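Local structure of probable 2-phosphosulfolactate phosphatase (Clostridium acetobutylicum, 1VR0) at residues A[31-37]-A[150-156]; A[41-45]-A[94-100]; A[78-84]-A[109-115]. The protein probably hydrolyses (2R)-O-phospho-3-sulfolactate to (2R)-3-sulfolactate and phosphate, with magnesium as its cofactor. One frame throughout, in Å; residues are numbered along the deposited sequence.

Contact 1 of 3, residues A[31-37]-A[150-156]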
loop_
_atom_site.group_PDB
_atom_site.type_symbol
_atom_site.label_atom_id
_atom_site.label_comp_id
_atom_site.label_asym_id
_atom_site.label_seq_id
_atom_site.Cartn_x
_atom_site.Cartn_y
_atom_site.Cartn_z
ATOM N N ASN A 31 10.519 14.796 -10.089
ATOM C CA ASN A 31 11.006 14.619 -11.466
ATOM C C ASN A 31 10.369 13.487 -12.263
ATOM O O ASN A 31 10.792 13.233 -13.385
ATOM C CB ASN A 31 12.526 14.529 -11.509
ATOM C CG ASN A 31 13.204 15.549 -10.586
ATOM O OD1 ASN A 31 12.821 16.715 -10.544
ATOM N ND2 ASN A 31 14.210 15.095 -9.825
ATOM N N LYS A 32 9.333 12.854 -11.723
ATOM C CA LYS A 32 8.656 11.775 -12.431
ATOM C C LYS A 32 7.409 12.242 -13.184
ATOM O O LYS A 32 7.007 13.380 -13.088
ATOM C CB LYS A 32 8.290 10.657 -11.444
ATOM C CG LYS A 32 9.515 10.003 -10.873
ATOM C CD LYS A 32 9.181 8.888 -9.951
ATOM C CE LYS A 32 10.433 8.096 -9.589
ATOM N NZ LYS A 32 9.975 6.732 -9.158
ATOM N N THR A 33 6.809 11.350 -13.947
ATOM C CA THR A 33 5.456 11.561 -14.434
ATOM C C THR A 33 4.546 11.064 -13.311
ATOM O O THR A 33 4.513 9.865 -13.025
ATOM C CB THR A 33 5.184 10.762 -15.735
ATOM O OG1 THR A 33 6.017 11.242 -16.786
ATOM C CG2 THR A 33 3.771 10.880 -16.178
ATOM N N ALA A 34 3.842 11.975 -12.645
ATOM C CA ALA A 34 2.878 11.589 -11.597
ATOM C C ALA A 34 1.461 11.554 -12.157
ATOM O O ALA A 34 1.039 12.470 -12.834
ATOM C CB ALA A 34 2.932 12.533 -10.429
ATOM N N VAL A 35 0.734 10.485 -11.874
ATOM C CA VAL A 35 -0.627 10.366 -12.316
ATOM C C VAL A 35 -1.512 10.333 -11.074
ATOM O O VAL A 35 -1.419 9.417 -10.277
ATOM C CB VAL A 35 -0.812 9.084 -13.111
ATOM C CG1 VAL A 35 -2.271 8.904 -13.513
ATOM C CG2 VAL A 35 0.116 9.074 -14.342
ATOM N N VAL A 36 -2.343 11.345 -10.888
ATOM C CA VAL A 36 -3.177 11.406 -9.705
ATOM C C VAL A 36 -4.545 10.770 -9.991
ATOM O O VAL A 36 -5.196 11.067 -11.007
ATOM C CB VAL A 36 -3.326 12.829 -9.205
ATOM C CG1 VAL A 36 -4.222 12.845 -8.002
ATOM C CG2 VAL A 36 -1.960 13.424 -8.856
ATOM N N ILE A 37 -4.974 9.896 -9.084
ATOM C CA ILE A 37 -6.256 9.205 -9.219
ATOM C C ILE A 37 -7.156 9.377 -7.995
ATOM O O ILE A 37 -6.775 9.065 -6.876
ATOM C CB ILE A 37 -6.019 7.722 -9.551
ATOM C CG1 ILE A 37 -5.373 7.634 -10.941
ATOM C CG2 ILE A 37 -7.307 6.949 -9.598
ATOM C CD1 ILE A 37 -4.747 6.306 -11.217
ATOM N N ASN A 150 9.179 9.086 -19.318
ATOM C CA ASN A 150 9.827 9.313 -18.050
ATOM C C ASN A 150 9.277 8.251 -17.093
ATOM O O ASN A 150 8.199 7.693 -17.336
ATOM C CB ASN A 150 9.429 10.714 -17.575
ATOM C CG ASN A 150 10.181 11.189 -16.340
ATOM O OD1 ASN A 150 11.216 10.655 -15.977
ATOM N ND2 ASN A 150 9.667 12.244 -15.721
ATOM N N ASP A 151 9.988 7.991 -16.000
ATOM C CA ASP A 151 9.486 7.084 -14.992
ATOM C C ASP A 151 8.179 7.632 -14.382
ATOM O O ASP A 151 7.936 8.832 -14.353
ATOM C CB ASP A 151 10.490 6.862 -13.865
ATOM C CG ASP A 151 11.799 6.215 -14.325
ATOM O OD1 ASP A 151 11.852 5.383 -15.281
ATOM O OD2 ASP A 151 12.807 6.556 -13.666
ATOM N N VAL A 152 7.355 6.725 -13.879
ATOM C CA VAL A 152 5.997 7.031 -13.519
ATOM C C VAL A 152 5.731 6.685 -12.076
ATOM O O VAL A 152 6.213 5.687 -11.585
ATOM C CB VAL A 152 5.026 6.242 -14.400
ATOM C CG1 VAL A 152 3.595 6.500 -14.008
ATOM C CG2 VAL A 152 5.228 6.652 -15.837
ATOM N N VAL A 153 4.955 7.523 -11.403
ATOM C CA VAL A 153 4.374 7.135 -10.142
ATOM C C VAL A 153 2.879 7.414 -10.220
ATOM O O VAL A 153 2.448 8.485 -10.606
ATOM C CB VAL A 153 5.052 7.806 -8.923
ATOM C CG1 VAL A 153 5.012 9.296 -9.022
ATOM C CG2 VAL A 153 4.361 7.388 -7.650
ATOM N N ILE A 154 2.083 6.415 -9.870
ATOM C CA ILE A 154 0.630 6.555 -9.844
ATOM C C ILE A 154 0.204 6.843 -8.431
ATOM O O ILE A 154 0.372 6.027 -7.532
ATOM C CB ILE A 154 -0.009 5.314 -10.427
ATOM C CG1 ILE A 154 0.335 5.285 -11.911
ATOM C CG2 ILE A 154 -1.513 5.376 -10.309
ATOM C CD1 ILE A 154 0.029 3.985 -12.519
ATOM N N VAL A 155 -0.292 8.055 -8.229
ATOM C CA VAL A 155 -0.579 8.562 -6.889
ATOM C C VAL A 155 -2.066 8.381 -6.625
ATOM O O VAL A 155 -2.868 9.138 -7.134
ATOM C CB VAL A 155 -0.189 10.045 -6.759
ATOM C CG1 VAL A 155 -0.400 10.554 -5.334
ATOM C CG2 VAL A 155 1.239 10.260 -7.190
ATOM N N ASN A 156 -2.424 7.338 -5.883
ATOM C CA ASN A 156 -3.802 7.147 -5.437
ATOM C C ASN A 156 -4.139 8.181 -4.371
ATOM O O ASN A 156 -3.363 8.383 -3.454
ATOM C CB ASN A 156 -3.971 5.744 -4.831
ATOM C CG ASN A 156 -3.790 4.645 -5.858
ATOM O OD1 ASN A 156 -3.080 4.818 -6.834
ATOM N ND2 ASN A 156 -4.462 3.538 -5.665
HETATM O O HOH W 1 8.676 5.293 -10.967
HETATM O O HOH W 2 6.155 9.071 -18.478
HETATM O O HOH W 3 7.509 13.443 -17.015
#
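Ile37 reaches back over its neighbour strand with CD1, which meets the CG2 branch of Ile154 at 3.5 Å, the two side chains slanting across one another. On the same face Ile154 CG1 lies 4.1 Å from Val35 CB, so this isoleucine offers one branch to each of two residues of strand 33-37. One step further, Val152 turns CG2 to Thr33 CB. Helix 138-148 covers Val35 and Val152 on this side, while helix 165-181 meets Ile37 and Ile154. The two strands run parallel, 20° apart, inside a mixed sheet, with strand 13-18 beside 152-156 and strand 129-133 beside 33-37. The other face carries Ala34, whose small CB takes Val153 CG1 at 4.1 Å and Val155 CG2 at 4.3 Å, both methyls coming from the neighbouring strand. Where the strands begin, the Asn150 and Thr33 side chains pass alongside, pointing opposite ways, OG1 of Thr33 lying 3.5 Å from Asn150 CB. A chi1 of -172° stretches the Asn150 amide away from its backbone N toward Asn31, and ND2 gives a nearly straight bond (173°) to Asn31 O at 2.8 Å. A water bridges that ND2 to Thr33 OG1, and a second joins OG1 to Asn150 O.

Contact 2 of 3, residues A[41-45]-A[94-100]. With 3SL ((2R)-3-sulfolactic acid), chain E.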
loop_
_atom_site.group_PDB
_atom_site.type_symbol
_atom_site.label_atom_id
_atom_site.label_comp_id
_atom_site.label_asym_id
_atom_site.label_seq_id
_atom_site.Cartn_x
_atom_site.Cartn_y
_atom_site.Cartn_z
ATOM N N ARG A 41 -14.744 10.833 -6.468
ATOM C CA ARG A 41 -15.121 11.306 -7.807
ATOM C C ARG A 41 -14.273 12.440 -8.369
ATOM O O ARG A 41 -14.447 12.789 -9.542
ATOM C CB ARG A 41 -16.581 11.796 -7.810
ATOM C CG ARG A 41 -17.636 10.725 -7.532
ATOM C CD ARG A 41 -18.983 11.350 -7.201
ATOM N NE ARG A 41 -18.982 12.017 -5.889
ATOM C CZ ARG A 41 -19.919 12.868 -5.464
ATOM N NH1 ARG A 41 -19.826 13.418 -4.268
ATOM N NH2 ARG A 41 -20.960 13.170 -6.220
ATOM N N ALA A 42 -13.348 12.995 -7.586
ATOM C CA ALA A 42 -12.636 14.245 -7.978
ATOM C C ALA A 42 -11.950 14.228 -9.354
ATOM O O ALA A 42 -12.113 15.165 -10.108
ATOM C CB ALA A 42 -11.631 14.685 -6.924
ATOM N N THR A 43 -11.188 13.188 -9.683
ATOM C CA THR A 43 -10.510 13.178 -10.961
ATOM C C THR A 43 -11.444 12.813 -12.092
ATOM O O THR A 43 -11.147 13.122 -13.242
ATOM C CB THR A 43 -9.285 12.276 -11.004
ATOM O OG1 THR A 43 -9.621 10.947 -10.599
ATOM C CG2 THR A 43 -8.238 12.832 -10.098
ATOM N N SER A 44 -12.568 12.166 -11.777
ATOM C CA SER A 44 -13.620 11.952 -12.772
ATOM C C SER A 44 -14.324 13.271 -13.082
ATOM O O SER A 44 -14.693 13.515 -14.234
ATOM C CB SER A 44 -14.617 10.902 -12.293
ATOM O OG SER A 44 -13.941 9.665 -12.188
ATOM N N VAL A 45 -14.482 14.108 -12.056
ATOM C CA VAL A 45 -15.029 15.440 -12.245
ATOM C C VAL A 45 -14.066 16.302 -13.091
ATOM O O VAL A 45 -14.426 16.841 -14.124
ATOM C CB VAL A 45 -15.321 16.143 -10.906
ATOM C CG1 VAL A 45 -15.446 17.599 -11.118
ATOM C CG2 VAL A 45 -16.595 15.578 -10.248
ATOM N N SER A 94 -21.565 20.478 -6.751
ATOM C CA SER A 94 -21.129 19.469 -5.819
ATOM C C SER A 94 -19.990 18.754 -6.499
ATOM O O SER A 94 -19.248 19.402 -7.228
ATOM C CB SER A 94 -22.339 18.603 -5.470
ATOM O OG SER A 94 -21.974 17.303 -5.165
ATOM N N ASN A 95 -19.813 17.459 -6.244
ATOM C CA ASN A 95 -18.711 16.701 -6.845
ATOM C C ASN A 95 -19.197 15.539 -7.737
ATOM O O ASN A 95 -18.517 14.535 -7.912
ATOM C CB ASN A 95 -17.715 16.225 -5.769
ATOM C CG ASN A 95 -16.341 16.064 -6.323
ATOM O OD1 ASN A 95 -15.851 16.965 -6.987
ATOM N ND2 ASN A 95 -15.725 14.916 -6.124
ATOM N N SER A 96 -20.368 15.730 -8.327
ATOM C CA SER A 96 -20.907 14.799 -9.306
ATOM C C SER A 96 -20.453 15.220 -10.676
ATOM O O SER A 96 -20.703 16.332 -11.060
ATOM C CB SER A 96 -22.425 14.831 -9.297
ATOM O OG SER A 96 -22.878 14.162 -10.445
ATOM N N PRO A 97 -19.800 14.328 -11.424
ATOM C CA PRO A 97 -19.429 14.671 -12.798
ATOM C C PRO A 97 -20.580 15.099 -13.711
ATOM O O PRO A 97 -20.336 15.926 -14.597
ATOM C CB PRO A 97 -18.773 13.385 -13.328
ATOM C CG PRO A 97 -18.339 12.672 -12.175
ATOM C CD PRO A 97 -19.331 12.986 -11.065
HETATM N N MSE A 98 -21.806 14.607 -13.493
HETATM C CA MSE A 98 -22.944 14.972 -14.365
HETATM C C MSE A 98 -23.354 16.402 -14.335
HETATM O O MSE A 98 -23.973 16.864 -15.279
HETATM C CB MSE A 98 -24.208 14.178 -14.070
HETATM C CG MSE A 98 -24.308 12.969 -14.965
HETATM SE SE MSE A 98 -23.068 11.642 -14.252
HETATM C CE MSE A 98 -24.465 10.866 -12.897
ATOM N N GLU A 99 -23.072 17.094 -13.246
ATOM C CA GLU A 99 -23.507 18.465 -13.141
ATOM C C GLU A 99 -22.573 19.447 -13.864
ATOM O O GLU A 99 -22.953 20.600 -14.082
ATOM C CB GLU A 99 -23.846 18.836 -11.687
ATOM C CG GLU A 99 -22.729 18.969 -10.682
ATOM C CD GLU A 99 -23.236 18.796 -9.224
ATOM O OE1 GLU A 99 -24.233 19.426 -8.816
ATOM O OE2 GLU A 99 -22.622 18.009 -8.472
ATOM N N TYR A 100 -21.420 18.955 -14.332
ATOM C CA TYR A 100 -20.459 19.761 -15.081
ATOM C C TYR A 100 -20.622 19.568 -16.570
ATOM O O TYR A 100 -19.673 19.201 -17.281
ATOM C CB TYR A 100 -19.024 19.455 -14.633
ATOM C CG TYR A 100 -18.826 19.755 -13.178
ATOM C CD1 TYR A 100 -18.440 21.025 -12.771
ATOM C CD2 TYR A 100 -19.068 18.780 -12.190
ATOM C CE1 TYR A 100 -18.267 21.330 -11.418
ATOM C CE2 TYR A 100 -18.910 19.079 -10.843
ATOM C CZ TYR A 100 -18.504 20.366 -10.465
ATOM O OH TYR A 100 -18.359 20.732 -9.147
HETATM O O11 3SL E . -16.031 10.972 1.282
HETATM C C1 3SL E . -16.705 11.050 0.235
HETATM O O12 3SL E . -17.803 10.472 0.035
HETATM C C2 3SL E . -16.140 11.901 -0.839
HETATM O O2 3SL E . -14.735 11.660 -0.867
HETATM C C3 3SL E . -16.843 11.536 -2.132
HETATM S S 3SL E . -16.121 12.245 -3.449
HETATM O O3S 3SL E . -16.887 13.437 -3.855
HETATM O O1S 3SL E . -14.633 12.412 -3.327
HETATM O O2S 3SL E . -16.352 11.358 -4.596
#
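The Arg41 side chain leaves with CG beside the backbone N and bends at chi3 (-70°), which carries its guanidinium alongside Asn95 and up to the sulfonate of the bound sulfolactate. Asn95 swings its amide away from its own N and brings ND2 to the same group. The two side chains run antiparallel alongside each other, with guanidinium and amide planes 81° apart. Their common target is O3S: it accepts from Asn95 ND2 at 2.9 Å and from Arg41 NH1 at 3.0 Å, lying at the edge of the guanidinium, near its plane. Arg41 NE gives a straighter bond (161°) to O2S at 3.0 Å, plus a weak one to O3S. Asn95 O sits over one guanidinium face, 3.3 Å from CZ of Arg41, but the angles there are too poor for hydrogen bonds. Outside the pair, Arg41 NH2 forms a salt bridge with Asp225, which is also hydrogen-bonded to Ser96 OG and so ties both segments to helix 223-229.

Behind this polar layer, Val45 packs into the 94-100 loop. Its CG2 lies 3.9 Å from Pro97 CD and also packs on the Asn95 backbone, whereas CG1 stands over the face of the Tyr100 ring in a CH-pi contact, 4.1 Å from the centroid. Ser96 OG accepts from Met98 N (a selenomethionine), closing an ST turn at the start of the 3-10 segment 97-99. Arg41 occupies the N-cap position of helix 42-51, and its NE and NH1 bonds place the sulfonate near that helix start. A cation and an amide sharing one sulfonate oxygen imply a site matched to an anion, and the carboxylate of Asp225 probably helps fix the guanidinium while balancing part of its charge.

Contact 3 of 3, residues A[78-84]-A[109-115]. With 3SL ((2R)-3-sulfolactic acid), chain E.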
loop_
_atom_site.group_PDB
_atom_site.type_symbol
_atom_site.label_atom_id
_atom_site.label_comp_id
_atom_site.label_asym_id
_atom_site.label_seq_id
_atom_site.Cartn_x
_atom_site.Cartn_y
_atom_site.Cartn_z
ATOM N N ILE A 78 -16.500 29.495 -11.005
ATOM C CA ILE A 78 -17.534 28.748 -10.309
ATOM C C ILE A 78 -16.918 27.902 -9.179
ATOM O O ILE A 78 -15.740 27.534 -9.237
ATOM C CB ILE A 78 -18.330 27.843 -11.276
ATOM C CG1 ILE A 78 -17.410 26.901 -12.059
ATOM C CG2 ILE A 78 -19.137 28.686 -12.265
ATOM C CD1 ILE A 78 -18.165 25.946 -12.982
ATOM N N LEU A 79 -17.725 27.598 -8.163
ATOM C CA LEU A 79 -17.284 26.850 -6.975
ATOM C C LEU A 79 -17.875 25.443 -6.940
ATOM O O LEU A 79 -19.088 25.273 -6.881
ATOM C CB LEU A 79 -17.724 27.590 -5.703
ATOM C CG LEU A 79 -16.939 28.838 -5.308
ATOM C CD1 LEU A 79 -17.672 29.602 -4.253
ATOM C CD2 LEU A 79 -15.552 28.471 -4.810
ATOM N N GLY A 80 -17.015 24.441 -6.931
ATOM C CA GLY A 80 -17.452 23.044 -6.775
ATOM C C GLY A 80 -16.560 22.197 -5.876
ATOM O O GLY A 80 -15.557 22.669 -5.366
ATOM N N GLY A 81 -16.946 20.934 -5.708
ATOM C CA GLY A 81 -16.261 19.973 -4.823
ATOM C C GLY A 81 -17.171 19.429 -3.742
ATOM O O GLY A 81 -18.383 19.402 -3.884
ATOM N N GLU A 82 -16.577 18.993 -2.639
ATOM C CA GLU A 82 -17.366 18.420 -1.525
ATOM C C GLU A 82 -16.619 18.317 -0.212
ATOM O O GLU A 82 -15.380 18.310 -0.172
ATOM C CB GLU A 82 -17.861 17.015 -1.882
ATOM C CG GLU A 82 -16.773 16.075 -2.394
ATOM C CD GLU A 82 -15.792 15.534 -1.311
ATOM O OE1 GLU A 82 -16.116 15.477 -0.110
ATOM O OE2 GLU A 82 -14.672 15.127 -1.665
ATOM N N ARG A 83 -17.407 18.195 0.848
ATOM C CA ARG A 83 -16.939 17.655 2.115
ATOM C C ARG A 83 -17.856 16.497 2.528
ATOM O O ARG A 83 -19.089 16.615 2.506
ATOM C CB ARG A 83 -16.902 18.741 3.182
ATOM C CG ARG A 83 -15.803 19.771 2.978
ATOM C CD ARG A 83 -14.407 19.150 2.994
ATOM N NE ARG A 83 -13.377 20.187 2.955
ATOM C CZ ARG A 83 -12.605 20.490 1.905
ATOM N NH1 ARG A 83 -12.708 19.842 0.737
ATOM N NH2 ARG A 83 -11.712 21.465 2.040
ATOM N N LYS A 84 -17.238 15.371 2.875
ATOM C CA LYS A 84 -17.958 14.138 3.217
ATOM C C LYS A 84 -18.879 13.708 2.053
ATOM O O LYS A 84 -19.944 13.117 2.271
ATOM C CB LYS A 84 -18.768 14.321 4.511
ATOM C CG LYS A 84 -17.940 14.564 5.779
ATOM C CD LYS A 84 -18.853 14.805 7.006
ATOM C CE LYS A 84 -18.253 14.272 8.328
ATOM N NZ LYS A 84 -19.288 14.168 9.459
ATOM N N THR A 109 -13.998 28.994 -15.065
ATOM C CA THR A 109 -12.886 28.614 -14.198
ATOM C C THR A 109 -13.446 27.924 -12.945
ATOM O O THR A 109 -14.135 28.534 -12.151
ATOM C CB THR A 109 -12.071 29.861 -13.776
ATOM O OG1 THR A 109 -11.267 30.308 -14.865
ATOM C CG2 THR A 109 -11.173 29.568 -12.591
ATOM N N LEU A 110 -13.131 26.655 -12.778
ATOM C CA LEU A 110 -13.684 25.849 -11.701
ATOM C C LEU A 110 -12.740 25.821 -10.504
ATOM O O LEU A 110 -11.677 25.204 -10.555
ATOM C CB LEU A 110 -13.935 24.447 -12.233
ATOM C CG LEU A 110 -14.422 23.388 -11.282
ATOM C CD1 LEU A 110 -15.676 23.820 -10.530
ATOM C CD2 LEU A 110 -14.682 22.187 -12.109
ATOM N N ILE A 111 -13.124 26.515 -9.441
ATOM C CA ILE A 111 -12.405 26.461 -8.189
ATOM C C ILE A 111 -12.972 25.256 -7.424
ATOM O O ILE A 111 -14.162 25.186 -7.147
ATOM C CB ILE A 111 -12.615 27.713 -7.333
ATOM C CG1 ILE A 111 -12.416 29.019 -8.121
ATOM C CG2 ILE A 111 -11.704 27.704 -6.137
ATOM C CD1 ILE A 111 -11.126 29.141 -8.905
HETATM N N MSE A 112 -12.128 24.291 -7.093
HETATM C CA MSE A 112 -12.597 23.186 -6.276
HETATM C C MSE A 112 -11.697 22.731 -5.158
HETATM O O MSE A 112 -10.473 22.844 -5.218
HETATM C CB MSE A 112 -12.977 21.969 -7.120
HETATM C CG MSE A 112 -12.044 21.572 -8.220
HETATM SE SE MSE A 112 -12.514 19.768 -9.038
HETATM C CE MSE A 112 -14.575 19.652 -8.569
ATOM N N THR A 113 -12.356 22.210 -4.134
ATOM C CA THR A 113 -11.703 21.618 -3.007
ATOM C C THR A 113 -12.484 20.359 -2.669
ATOM O O THR A 113 -13.720 20.377 -2.637
ATOM C CB THR A 113 -11.634 22.594 -1.821
ATOM O OG1 THR A 113 -10.965 21.954 -0.739
ATOM C CG2 THR A 113 -13.009 23.077 -1.362
ATOM N N THR A 114 -11.763 19.258 -2.467
ATOM C CA THR A 114 -12.382 17.972 -2.149
ATOM C C THR A 114 -11.674 17.266 -1.006
ATOM O O THR A 114 -10.602 17.689 -0.543
ATOM C CB THR A 114 -12.469 17.006 -3.382
ATOM O OG1 THR A 114 -11.176 16.519 -3.752
ATOM C CG2 THR A 114 -13.099 17.663 -4.576
ATOM N N THR A 115 -12.308 16.193 -0.544
ATOM C CA THR A 115 -11.859 15.440 0.618
ATOM C C THR A 115 -10.476 14.771 0.369
ATOM O O THR A 115 -9.596 14.896 1.203
ATOM C CB THR A 115 -12.965 14.400 1.052
ATOM O OG1 THR A 115 -14.123 15.071 1.605
ATOM C CG2 THR A 115 -12.417 13.415 2.090
HETATM O O11 3SL E . -16.031 10.972 1.282
HETATM C C1 3SL E . -16.705 11.050 0.235
HETATM O O12 3SL E . -17.803 10.472 0.035
HETATM C C2 3SL E . -16.140 11.901 -0.839
HETATM O O2 3SL E . -14.735 11.660 -0.867
HETATM C C3 3SL E . -16.843 11.536 -2.132
HETATM S S 3SL E . -16.121 12.245 -3.449
HETATM O O3S 3SL E . -16.887 13.437 -3.855
HETATM O O1S 3SL E . -14.633 12.412 -3.327
HETATM O O2S 3SL E . -16.352 11.358 -4.596
#
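Glu82 and Thr115 meet nearly at right angles, and both carboxylate oxygens are used across the contact. Thr115 OG1 donates to the syn lone pair of Glu82 OE1 at 2.7 Å. Thr115 N reaches Glu82 OE2 at 2.8 Å by an almost straight bond (171°), though from above the carboxylate plane. OE1 has a further donor in Gly85 N. The chain of Glu82 folds back on itself, with CG set between the backbone N and the carbonyl carbon and a second bend at chi2 (74°), and so presents the carboxylate to Thr115 while CG faces the sulfonate of the bound sulfolactate.

Both terminal nitrogens of Arg83 converge on one atom, Thr113 OG1: NH2 at 2.9 Å and NH1 at 3.1 Å, the oxygen near the guanidinium plane. That hydroxyl is also paired with Val60 O, and NH1 donates as well to Glu82 O. Between the strands the backbone groups alternate as donor and acceptor. Ile78 N donates to Thr109 O, Ile78 O accepts from Ile111 N, and Gly80 N points to Ile111 O at 3.0 Å (174°). Further on the pairing slackens: Thr113 N to Gly80 O is weak at 3.5 Å, and Glu82 N to Thr113 O is 3.2 Å long. Apolar contacts back the first residues, with Ile78 CG1 on Leu110 CD1 and Leu79 CD2 on Ile111 CB. Strands 77-81 and 109-113 form a parallel pair, joined through helix 102-105 as a beta-alpha-beta unit, and the residues following their C-terminal ends, Glu82, Lys84 and Thr115, line the ligand pocket, the usual place for a site in a parallel alpha/beta sheet.

Contact 1 belongs to the larger mixed sheet and contact 3 to the separate three-stranded parallel sheet, their centres about 23 Å apart on opposite sides of the chain's centre. Contact 2 bridges them: helix 42-51 directly follows strand 33-37, and Thr43 packs on Val36 and Ile37, while Val45 and Asn95 touch Met112 of contact 3; the centres of contacts 2 and 3 are about 9 Å apart. Along the chain, the segments of contacts 2 and 3 alternate, and all four fall between the two strands of contact 1. Contacts 2 and 3 share the bound sulfolactate, whereas the Ile37 side chain is about 7 Å from the magnesium ion, consistent with an active site between the two sheets.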